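OmpA family protein (Escherichia coli, PDB 5M38) probably binds peptidoglycan through its OmpA-like domain, thereby fastening the type VI secretion machinery to the cell wall. Local coordinates at residues W40-S45 and V109-V114. Sequence-based numbering, arbitrary orientation.
Sequences WLIVVS and VEISLV
V43 and S45 pair with S112 and E110 across two antiparallel central strands of the four-stranded mixed sheet in this OmpA-like alpha/beta domain. Strand 42-47 has 83-89 on its other flank and strand 108-112 has 4-8, so the contact forms the middle seam of the sheet.

Four backbone hydrogen bonds hold that seam. In the pair V43 with S112, the amide N of V43 meets O of S112 at 3.1 Å, and N of S112 returns to O of V43 at 2.8 Å; both bonds are almost straight. S45 and E110 form the second such pair, with N of E110 2.8 Å from O of S45. Between them V44 faces I111 as a non-hydrogen-bonded pair, where CA of V44 makes a CH...O contact with O of E110.

Most of the apolar packing lies on the face turned to helix 54-74, where V44, V109 and I111 all touch V68. I42 and I111 run side by side, their CG2 methyls 3.6 Å apart. With CG1 of I42 beside the backbone N (chi1 -51°), the branches divide the work: CG2, anti to that N, meets I111, while CG1 lies 3.9 Å from CD2 of L113. V44 and V109 meet through their CG1 methyls at 3.8 Å.

On the opposite face the carboxylate of E110 turns to R108 in a salt bridge.

Past S112 the strand pairing ends, and a single water bridges the two chain segments, donating to O of L41 and accepting from N of V114. Beyond it, CG2 of V114 sits 3.3 Å from CB of W40, approaching the indole obliquely near CG.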
loop_
_atom_site.group_PDB
_atom_site.type_symbol
_atom_site.label_atom_id
_atom_site.label_comp_id
_atom_site.label_asym_id
_atom_site.label_seq_id
_atom_site.Cartn_x
_atom_site.Cartn_y
_atom_site.Cartn_z
ATOM N N TRP A 40 6.607 16.851 -3.368
ATOM C CA TRP A 40 7.456 15.850 -4.010
ATOM C C TRP A 40 6.681 14.587 -4.384
ATOM O O TRP A 40 5.443 14.591 -4.353
ATOM C CB TRP A 40 8.696 15.561 -3.164
ATOM C CG TRP A 40 9.530 16.785 -2.905
ATOM C CD1 TRP A 40 9.478 17.598 -1.810
ATOM C CD2 TRP A 40 10.487 17.376 -3.799
ATOM N NE1 TRP A 40 10.360 18.647 -1.956
ATOM C CE2 TRP A 40 10.986 18.541 -3.172
ATOM C CE3 TRP A 40 10.988 17.023 -5.071
ATOM C CZ2 TRP A 40 11.972 19.342 -3.762
ATOM C CZ3 TRP A 40 11.984 17.800 -5.636
ATOM C CH2 TRP A 40 12.472 18.937 -4.984
ATOM N N LEU A 41 7.402 13.544 -4.828
ATOM C CA LEU A 41 6.808 12.301 -5.297
ATOM C C LEU A 41 6.174 11.496 -4.173
ATOM O O LEU A 41 6.808 11.312 -3.128
ATOM C CB LEU A 41 7.887 11.477 -6.025
ATOM C CG LEU A 41 7.453 10.319 -6.936
ATOM C CD1 LEU A 41 6.619 10.782 -8.096
ATOM C CD2 LEU A 41 8.646 9.616 -7.466
ATOM N N ILE A 42 4.898 11.061 -4.371
ATOM C CA ILE A 42 4.170 10.157 -3.468
ATOM C C ILE A 42 4.366 8.767 -4.101
ATOM O O ILE A 42 3.864 8.502 -5.200
ATOM C CB ILE A 42 2.661 10.515 -3.287
ATOM C CG1 ILE A 42 2.453 12.005 -2.905
ATOM C CG2 ILE A 42 1.965 9.566 -2.285
ATOM C CD1 ILE A 42 1.176 12.603 -3.531
ATOM N N VAL A 43 5.142 7.908 -3.438
ATOM C CA VAL A 43 5.455 6.564 -3.914
ATOM C C VAL A 43 4.599 5.566 -3.131
ATOM O O VAL A 43 4.754 5.433 -1.917
ATOM C CB VAL A 43 6.980 6.264 -3.802
ATOM C CG1 VAL A 43 7.328 4.885 -4.348
ATOM C CG2 VAL A 43 7.807 7.334 -4.489
ATOM N N VAL A 44 3.676 4.891 -3.828
ATOM C CA VAL A 44 2.776 3.886 -3.253
ATOM C C VAL A 44 3.306 2.484 -3.646
ATOM O O VAL A 44 3.266 2.112 -4.816
ATOM C CB VAL A 44 1.286 4.112 -3.646
ATOM C CG1 VAL A 44 0.359 3.172 -2.866
ATOM C CG2 VAL A 44 0.866 5.574 -3.449
ATOM N N SER A 45 3.841 1.731 -2.671
ATOM C CA SER A 45 4.422 0.400 -2.863
ATOM C C SER A 45 3.566 -0.665 -2.216
ATOM O O SER A 45 3.210 -0.547 -1.053
ATOM C CB SER A 45 5.820 0.339 -2.260
ATOM O OG SER A 45 6.640 1.359 -2.799
ATOM N N VAL A 109 0.696 -2.065 2.415
ATOM C CA VAL A 109 0.827 -1.071 1.343
ATOM C C VAL A 109 1.559 0.132 1.992
ATOM O O VAL A 109 1.100 0.667 3.001
ATOM C CB VAL A 109 -0.515 -0.659 0.665
ATOM C CG1 VAL A 109 -0.325 0.548 -0.247
ATOM C CG2 VAL A 109 -1.142 -1.815 -0.094
ATOM N N GLU A 110 2.712 0.509 1.449
ATOM C CA GLU A 110 3.504 1.617 1.985
ATOM C C GLU A 110 3.353 2.876 1.157
ATOM O O GLU A 110 3.253 2.797 -0.063
ATOM C CB GLU A 110 4.983 1.239 2.067
ATOM C CG GLU A 110 5.301 0.080 2.995
ATOM C CD GLU A 110 6.778 -0.214 3.169
ATOM O OE1 GLU A 110 7.609 0.322 2.398
ATOM O OE2 GLU A 110 7.098 -1.018 4.073
ATOM N N ILE A 111 3.348 4.044 1.821
ATOM C CA ILE A 111 3.287 5.359 1.172
ATOM C C ILE A 111 4.503 6.136 1.608
ATOM O O ILE A 111 4.640 6.431 2.784
ATOM C CB ILE A 111 1.976 6.135 1.397
ATOM C CG1 ILE A 111 0.734 5.291 0.994
ATOM C CG2 ILE A 111 2.038 7.452 0.635
ATOM C CD1 ILE A 111 -0.611 5.789 1.459
ATOM N N SER A 112 5.425 6.364 0.675
ATOM C CA SER A 112 6.683 7.061 0.910
ATOM C C SER A 112 6.605 8.525 0.488
ATOM O O SER A 112 6.214 8.821 -0.633
ATOM C CB SER A 112 7.822 6.361 0.184
ATOM O OG SER A 112 9.042 7.054 0.384
ATOM N N LEU A 113 6.984 9.427 1.408
ATOM C CA LEU A 113 7.020 10.887 1.245
ATOM C C LEU A 113 8.402 11.430 1.651
ATOM O O LEU A 113 9.116 10.755 2.397
ATOM C CB LEU A 113 5.924 11.543 2.099
ATOM C CG LEU A 113 4.519 10.944 2.009
ATOM C CD1 LEU A 113 3.746 11.157 3.295
ATOM C CD2 LEU A 113 3.780 11.432 0.770
ATOM N N VAL A 114 8.804 12.612 1.139
ATOM C CA VAL A 114 10.119 13.167 1.513
ATOM C C VAL A 114 9.985 14.339 2.454
ATOM O O VAL A 114 9.207 15.256 2.151
ATOM C CB VAL A 114 11.134 13.498 0.386
ATOM C CG1 VAL A 114 11.929 12.271 -0.039
ATOM C CG2 VAL A 114 10.485 14.188 -0.795
HETATM O O HOH W 1 6.661 13.165 -0.906
#